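Local coordinates for copper-containing nitrite reductase (Thermus scotoductus, PDB 6HBE), which probably reduces nitrite to nitric oxide with electrons from cytochrome c, working as a three-domain copper enzyme assembled as a homotrimer, at residues Asp169-Lys174 and Asn375-Asp380. Residues are numbered along the deposited sequence; the frame is centred on the assembly and turned at random.
Sequences DFYDGK and NEDVFD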
loop_
_atom_site.group_PDB
_atom_site.type_symbol
_atom_site.label_atom_id
_atom_site.label_comp_id
_atom_site.label_asym_id
_atom_site.label_seq_id
_atom_site.Cartn_x
_atom_site.Cartn_y
_atom_site.Cartn_z
ATOM N N ASP C 169 2.820 -12.716 -0.107
ATOM C CA ASP C 169 2.689 -11.478 -0.917
ATOM C C ASP C 169 1.278 -10.896 -0.767
ATOM O O ASP C 169 1.132 -9.664 -0.733
ATOM C CB ASP C 169 2.961 -11.738 -2.398
ATOM C CG ASP C 169 4.437 -11.941 -2.706
ATOM O OD1 ASP C 169 5.271 -11.686 -1.814
ATOM O OD2 ASP C 169 4.749 -12.308 -3.854
ATOM N N PHE C 170 0.261 -11.754 -0.641
ATOM C CA PHE C 170 -1.112 -11.273 -0.401
ATOM C C PHE C 170 -1.229 -10.461 0.920
ATOM O O PHE C 170 -1.841 -9.363 0.944
ATOM C CB PHE C 170 -2.138 -12.404 -0.439
ATOM C CG PHE C 170 -3.557 -11.930 -0.173
ATOM C CD1 PHE C 170 -4.207 -11.094 -1.084
ATOM C CD2 PHE C 170 -4.212 -12.305 0.982
ATOM C CE1 PHE C 170 -5.506 -10.627 -0.810
ATOM C CE2 PHE C 170 -5.499 -11.819 1.268
ATOM C CZ PHE C 170 -6.136 -10.989 0.361
ATOM N N TYR C 171 -0.695 -10.995 2.017
ATOM C CA TYR C 171 -0.640 -10.258 3.310
ATOM C C TYR C 171 0.099 -8.918 3.171
ATOM O O TYR C 171 -0.344 -7.897 3.679
ATOM C CB TYR C 171 0.020 -11.114 4.413
ATOM C CG TYR C 171 -0.921 -11.921 5.266
ATOM C CD1 TYR C 171 -1.761 -12.872 4.716
ATOM C CD2 TYR C 171 -0.905 -11.785 6.655
ATOM C CE1 TYR C 171 -2.618 -13.625 5.511
ATOM C CE2 TYR C 171 -1.741 -12.534 7.460
ATOM C CZ TYR C 171 -2.605 -13.449 6.885
ATOM O OH TYR C 171 -3.462 -14.168 7.692
ATOM N N ASP C 172 1.197 -8.926 2.447
ATOM C CA ASP C 172 2.031 -7.744 2.243
ATOM C C ASP C 172 1.541 -6.717 1.180
ATOM O O ASP C 172 2.170 -5.662 0.998
ATOM C CB ASP C 172 3.465 -8.228 1.884
ATOM C CG ASP C 172 4.131 -9.039 3.015
ATOM O OD1 ASP C 172 3.670 -8.991 4.150
ATOM O OD2 ASP C 172 5.142 -9.737 2.747
ATOM N N GLY C 173 0.446 -7.010 0.475
ATOM C CA GLY C 173 -0.072 -6.138 -0.595
ATOM C C GLY C 173 0.807 -6.055 -1.825
ATOM O O GLY C 173 0.806 -5.031 -2.529
ATOM N N LYS C 174 1.608 -7.094 -2.072
ATOM C CA LYS C 174 2.542 -7.114 -3.179
ATOM C C LYS C 174 1.945 -7.934 -4.374
ATOM O O LYS C 174 2.199 -9.134 -4.498
ATOM C CB LYS C 174 3.876 -7.702 -2.708
ATOM C CG LYS C 174 4.976 -7.659 -3.764
ATOM C CD LYS C 174 6.227 -8.453 -3.372
ATOM C CE LYS C 174 7.233 -8.456 -4.517
ATOM N NZ LYS C 174 8.383 -9.403 -4.361
ATOM N N ASN C 375 2.148 -20.760 12.344
ATOM C CA ASN C 375 0.944 -20.327 11.665
ATOM C C ASN C 375 0.758 -18.813 11.820
ATOM O O ASN C 375 0.427 -18.339 12.902
ATOM C CB ASN C 375 -0.311 -21.082 12.137
ATOM C CG ASN C 375 -1.516 -20.840 11.228
ATOM O OD1 ASN C 375 -1.433 -20.100 10.233
ATOM N ND2 ASN C 375 -2.640 -21.437 11.563
ATOM N N GLU C 376 0.953 -18.085 10.722
ATOM C CA GLU C 376 0.742 -16.623 10.697
ATOM C C GLU C 376 -0.704 -16.243 10.329
ATOM O O GLU C 376 -1.109 -15.095 10.559
ATOM C CB GLU C 376 1.735 -15.929 9.748
ATOM C CG GLU C 376 3.169 -15.805 10.252
ATOM C CD GLU C 376 3.337 -15.036 11.587
ATOM O OE1 GLU C 376 2.441 -14.274 12.057
ATOM O OE2 GLU C 376 4.412 -15.175 12.212
ATOM N N ASP C 377 -1.513 -17.170 9.807
ATOM C CA ASP C 377 -2.932 -16.842 9.596
ATOM C C ASP C 377 -3.561 -16.617 10.969
ATOM O O ASP C 377 -3.163 -17.261 11.954
ATOM C CB ASP C 377 -3.681 -17.911 8.773
ATOM C CG ASP C 377 -3.527 -17.730 7.245
ATOM O OD1 ASP C 377 -3.315 -16.583 6.757
ATOM O OD2 ASP C 377 -3.625 -18.747 6.511
ATOM N N VAL C 378 -4.504 -15.669 11.036
ATOM C CA VAL C 378 -5.015 -15.113 12.287
ATOM C C VAL C 378 -6.377 -15.698 12.703
ATOM O O VAL C 378 -6.580 -15.928 13.897
ATOM C CB VAL C 378 -5.088 -13.553 12.209
ATOM C CG1 VAL C 378 -5.342 -12.933 13.586
ATOM C CG2 VAL C 378 -3.780 -13.014 11.671
ATOM N N PHE C 379 -7.281 -15.939 11.743
ATOM C CA PHE C 379 -8.626 -16.489 12.011
ATOM C C PHE C 379 -8.547 -18.021 12.188
ATOM O O PHE C 379 -8.456 -18.758 11.211
ATOM C CB PHE C 379 -9.587 -16.140 10.866
ATOM C CG PHE C 379 -11.045 -16.450 11.148
ATOM C CD1 PHE C 379 -11.560 -17.728 10.969
ATOM C CD2 PHE C 379 -11.911 -15.444 11.510
ATOM C CE1 PHE C 379 -12.900 -17.997 11.198
ATOM C CE2 PHE C 379 -13.260 -15.693 11.719
ATOM C CZ PHE C 379 -13.762 -16.977 11.570
ATOM N N ASP C 380 -8.566 -18.494 13.433
ATOM C CA ASP C 380 -8.378 -19.946 13.719
ATOM C C ASP C 380 -9.650 -20.600 14.312
ATOM O O ASP C 380 -9.606 -21.652 14.956
ATOM C CB ASP C 380 -7.103 -20.154 14.571
ATOM C CG ASP C 380 -7.145 -19.417 15.915
ATOM O OD1 ASP C 380 -8.252 -18.982 16.364
ATOM O OD2 ASP C 380 -6.061 -19.253 16.522
#
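At the edge of the C-terminal cupredoxin copper site, Tyr171 of helix 167-172 meets Asp377, a second-shell residue of that copper, bonded to its ligand His390. The Tyr171 hydroxyl gives a weak hydrogen bond to Asp377 OD1, with OH and OD1 2.6 Å apart. The approach is oblique: the ring and carboxylate planes stand 36° apart, and OD1 also lies 3.2 Å from Tyr171 CZ. Tyr171 OH also comes within 3.3 Å of Asp377 CA, while Val378 CG2 lies loosely beside the same oxygen, 4.2 Å from Tyr171 OH. A chi1 of -84° swings Asp377 CG to the side of its backbone N, opposite its carbonyl carbon, and brings OD1 to the phenol. The buried carboxylate is well supplied: OD1 also accepts from Gly355 N, and OD2 takes Asn356 N and His390 NE2. Replacing Tyr171 by alanine removes the phenol, which would probably cost OD1 one weak donor and open a gap between helix and loop, while the backbone N-H groups and His390 still hold the carboxylate. The loop itself is braced by an Asx turn, Asp377 N to Asn375 OD1, 3.0 Å. Ile273 and Arg309 of a neighbouring subunit close in, on Tyr171 and salt-bridged to Glu376 respectively. Helix 167-172 ends in a Schellman motif at Gly173, and the loop 375-380 follows strand 370-375, with His120 of helix 120-126 against Asp377 and Phe379.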